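Local coordinates for putative epoxide hydrolase protein (Klebsiella pneumoniae subsp. pneumoniae, PDB 5BOV), which is a putative epoxide hydrolase of the alpha/beta hydrolase fold that may alternatively act as a monoacylglycerol lipase, at residues Ser129-Leu137 / His259-Phe269. Residues are numbered along the deposited sequence; the frame is centred on the assembly and turned at random.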
loop_
_atom_site.group_PDB
_atom_site.type_symbol
_atom_site.label_atom_id
_atom_site.label_comp_id
_atom_site.label_asym_id
_atom_site.label_seq_id
_atom_site.Cartn_x
_atom_site.Cartn_y
_atom_site.Cartn_z
ATOM N N SER A 129 -8.388 -11.956 6.843
ATOM C CA SER A 129 -7.256 -11.713 7.710
ATOM C C SER A 129 -6.405 -10.660 7.006
ATOM O O SER A 129 -6.628 -10.363 5.829
ATOM C CB SER A 129 -6.454 -12.950 7.940
ATOM O OG SER A 129 -5.801 -13.415 6.726
ATOM N N LEU A 130 -5.499 -10.095 7.763
ATOM C CA LEU A 130 -4.676 -8.963 7.364
ATOM C C LEU A 130 -3.212 -9.119 7.712
ATOM O O LEU A 130 -2.872 -9.587 8.800
ATOM C CB LEU A 130 -5.213 -7.735 8.133
ATOM C CG LEU A 130 -4.491 -6.428 7.982
ATOM C CD1 LEU A 130 -4.520 -5.931 6.527
ATOM C CD2 LEU A 130 -5.045 -5.369 8.958
ATOM N N VAL A 131 -2.322 -8.850 6.730
ATOM C CA VAL A 131 -0.920 -8.689 6.978
ATOM C C VAL A 131 -0.617 -7.214 6.757
ATOM O O VAL A 131 -0.778 -6.703 5.666
ATOM C CB VAL A 131 -0.027 -9.579 6.099
ATOM C CG1 VAL A 131 1.422 -9.280 6.338
ATOM C CG2 VAL A 131 -0.303 -11.033 6.429
ATOM N N SER A 132 -0.216 -6.530 7.825
ATOM C CA SER A 132 0.012 -5.071 7.760
ATOM C C SER A 132 1.444 -4.766 8.145
ATOM O O SER A 132 1.824 -4.781 9.332
ATOM C CB SER A 132 -0.981 -4.347 8.687
ATOM O OG SER A 132 -0.953 -2.942 8.477
ATOM N N VAL A 133 2.265 -4.450 7.151
ATOM C CA VAL A 133 3.637 -4.128 7.434
ATOM C C VAL A 133 3.722 -2.742 8.126
ATOM O O VAL A 133 3.084 -1.776 7.658
ATOM C CB VAL A 133 4.522 -4.061 6.183
ATOM C CG1 VAL A 133 5.946 -3.623 6.499
ATOM C CG2 VAL A 133 4.495 -5.376 5.442
ATOM N N SER A 134 4.475 -2.676 9.191
ATOM C CA SER A 134 4.622 -1.455 10.047
ATOM C C SER A 134 3.398 -1.137 10.882
ATOM O O SER A 134 3.310 -0.038 11.417
ATOM C CB SER A 134 5.151 -0.238 9.274
ATOM O OG SER A 134 6.386 -0.584 8.649
ATOM N N GLY A 135 2.463 -2.082 11.019
ATOM C CA GLY A 135 1.445 -1.966 12.025
ATOM C C GLY A 135 0.203 -1.207 11.566
ATOM O O GLY A 135 -0.384 -1.497 10.556
ATOM N N TYR A 136 -0.246 -0.326 12.449
ATOM C CA TYR A 136 -1.526 0.361 12.259
ATOM C C TYR A 136 -1.173 1.705 11.632
ATOM O O TYR A 136 -0.607 2.602 12.292
ATOM C CB TYR A 136 -2.220 0.583 13.608
ATOM C CG TYR A 136 -3.602 1.229 13.517
ATOM C CD1 TYR A 136 -4.744 0.442 13.351
ATOM C CD2 TYR A 136 -3.751 2.586 13.684
ATOM C CE1 TYR A 136 -6.009 1.003 13.319
ATOM C CE2 TYR A 136 -5.028 3.169 13.673
ATOM C CZ TYR A 136 -6.140 2.380 13.507
ATOM O OH TYR A 136 -7.378 2.992 13.460
ATOM N N LEU A 137 -1.553 1.894 10.374
ATOM C CA LEU A 137 -1.155 3.069 9.601
ATOM C C LEU A 137 -2.301 4.025 9.274
ATOM O O LEU A 137 -2.069 4.957 8.542
ATOM C CB LEU A 137 -0.466 2.649 8.324
ATOM C CG LEU A 137 0.856 1.914 8.514
ATOM C CD1 LEU A 137 1.620 1.782 7.237
ATOM C CD2 LEU A 137 1.695 2.582 9.561
ATOM N N HIS A 259 8.562 4.670 10.829
ATOM C CA HIS A 259 7.636 3.618 11.250
ATOM C C HIS A 259 7.464 3.637 12.750
ATOM O O HIS A 259 8.379 4.000 13.453
ATOM C CB HIS A 259 8.133 2.227 10.773
ATOM C CG HIS A 259 9.482 1.824 11.266
ATOM N ND1 HIS A 259 10.643 2.270 10.715
ATOM C CD2 HIS A 259 9.850 1.003 12.273
ATOM C CE1 HIS A 259 11.683 1.720 11.337
ATOM N NE2 HIS A 259 11.220 0.947 12.299
ATOM N N PRO A 260 6.267 3.214 13.236
ATOM C CA PRO A 260 6.081 3.133 14.689
ATOM C C PRO A 260 6.744 1.951 15.340
ATOM O O PRO A 260 7.045 0.919 14.708
ATOM C CB PRO A 260 4.544 3.018 14.852
ATOM C CG PRO A 260 3.984 2.822 13.535
ATOM C CD PRO A 260 5.049 2.817 12.494
ATOM N N ALA A 261 6.980 2.075 16.635
ATOM C CA ALA A 261 7.447 0.960 17.393
ATOM C C ALA A 261 6.286 -0.038 17.545
ATOM O O ALA A 261 5.149 0.342 17.845
ATOM C CB ALA A 261 7.910 1.394 18.761
ATOM N N PRO A 262 6.555 -1.341 17.369
ATOM C CA PRO A 262 5.464 -2.338 17.550
ATOM C C PRO A 262 4.638 -2.295 18.793
ATOM O O PRO A 262 3.377 -2.402 18.768
ATOM C CB PRO A 262 6.193 -3.676 17.468
ATOM C CG PRO A 262 7.354 -3.397 16.618
ATOM C CD PRO A 262 7.801 -1.965 16.917
ATOM N N ALA A 263 5.270 -2.038 19.959
ATOM C CA ALA A 263 4.431 -1.966 21.168
ATOM C C ALA A 263 3.354 -0.886 21.059
ATOM O O ALA A 263 2.323 -0.924 21.741
ATOM C CB ALA A 263 5.317 -1.693 22.408
ATOM N N SER A 264 3.650 0.171 20.315
ATOM C CA SER A 264 2.775 1.333 20.201
ATOM C C SER A 264 1.445 1.032 19.539
ATOM O O SER A 264 0.434 1.752 19.747
ATOM C CB SER A 264 3.460 2.512 19.524
ATOM O OG SER A 264 3.538 2.391 18.087
ATOM N N TYR A 265 1.425 -0.019 18.698
ATOM C CA TYR A 265 0.200 -0.345 17.961
ATOM C C TYR A 265 -0.442 -1.657 18.397
ATOM O O TYR A 265 -1.450 -2.074 17.797
ATOM C CB TYR A 265 0.360 -0.261 16.442
ATOM C CG TYR A 265 1.527 -1.001 15.859
ATOM C CD1 TYR A 265 1.532 -2.384 15.754
ATOM C CD2 TYR A 265 2.567 -0.296 15.259
ATOM C CE1 TYR A 265 2.596 -3.044 15.147
ATOM C CE2 TYR A 265 3.631 -0.933 14.640
ATOM C CZ TYR A 265 3.641 -2.329 14.557
ATOM O OH TYR A 265 4.713 -2.964 13.941
ATOM N N ARG A 266 0.049 -2.272 19.464
ATOM C CA ARG A 266 -0.506 -3.590 19.885
ATOM C C ARG A 266 -2.027 -3.520 20.080
ATOM O O ARG A 266 -2.757 -4.381 19.592
ATOM C CB ARG A 266 0.178 -4.115 21.121
ATOM C CG ARG A 266 -0.482 -5.333 21.724
ATOM C CD ARG A 266 -0.403 -6.532 20.815
ATOM N NE ARG A 266 -1.202 -7.684 21.273
ATOM C CZ ARG A 266 -2.486 -7.924 20.954
ATOM N NH1 ARG A 266 -3.159 -7.111 20.226
ATOM N NH2 ARG A 266 -3.076 -9.024 21.364
ATOM N N ALA A 267 -2.458 -2.458 20.758
ATOM C CA ALA A 267 -3.845 -2.379 21.144
ATOM C C ALA A 267 -4.736 -1.838 20.054
ATOM O O ALA A 267 -5.937 -1.708 20.295
ATOM C CB ALA A 267 -3.972 -1.523 22.411
ATOM N N LYS A 268 -4.206 -1.634 18.841
ATOM C CA LYS A 268 -5.059 -1.296 17.714
ATOM C C LYS A 268 -5.614 -2.513 17.020
ATOM O O LYS A 268 -6.492 -2.353 16.158
ATOM C CB LYS A 268 -4.312 -0.465 16.705
ATOM C CG LYS A 268 -3.660 0.778 17.246
ATOM C CD LYS A 268 -4.643 1.610 18.015
ATOM C CE LYS A 268 -5.758 2.179 17.175
ATOM N NZ LYS A 268 -6.658 3.021 18.031
ATOM N N PHE A 269 -5.247 -3.706 17.430
ATOM C CA PHE A 269 -5.712 -4.929 16.767
ATOM C C PHE A 269 -6.397 -5.766 17.884
ATOM O O PHE A 269 -5.702 -6.253 18.805
ATOM C CB PHE A 269 -4.545 -5.640 16.193
ATOM C CG PHE A 269 -3.860 -4.859 15.117
ATOM C CD1 PHE A 269 -4.388 -4.835 13.828
ATOM C CD2 PHE A 269 -2.790 -4.087 15.422
ATOM C CE1 PHE A 269 -3.783 -4.045 12.868
ATOM C CE2 PHE A 269 -2.175 -3.293 14.415
ATOM C CZ PHE A 269 -2.664 -3.314 13.155
#
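The CA of G135 sits over the centre of the Y265 ring, 3.4 Å from the ring centroid and 13° off the normal, a CH-pi contact over the face. The glycine closes a type II turn, S132 to G135, at the C-terminal end of strand 127-133 in the central sheet of the alpha/beta hydrolase fold; Y265 belongs to the short helical segment that follows strand 247-252. With CG between its backbone N and carbonyl carbon (chi1 51°), Y265 turns one face of its ring to the bare CA of G135, which stands 3.3 Å above the ring plane, and P262 O sits above the opposite face.

In Y136, CG anti to the backbone N (chi1 -177°) sets the ring beside K268, which is bent at chi2 and chi3 and folds over one ring face: CB approaches CD1 of Y136 at 3.5 Å, and CE stands 3.8 Å from the ring centroid. K268 NZ is too distant for more than a weak cation-pi attraction and bonds instead to L240 O, while Y136 OH is hydrogen-bonded to P241 O.

F269 comes in edge-on, CZ 3.9 Å from Y136 CB, its rim also near the G135-Y136 peptide; L130 CD2 meets the same rim at CE1. Backbone atoms S134 O and Y136 N are buried here without a polar partner. At the other end, the CB of H259 packs on S134, whose OG is hydrogen-bonded to E251, and P260 CD closes to 3.5 Å from S134 O.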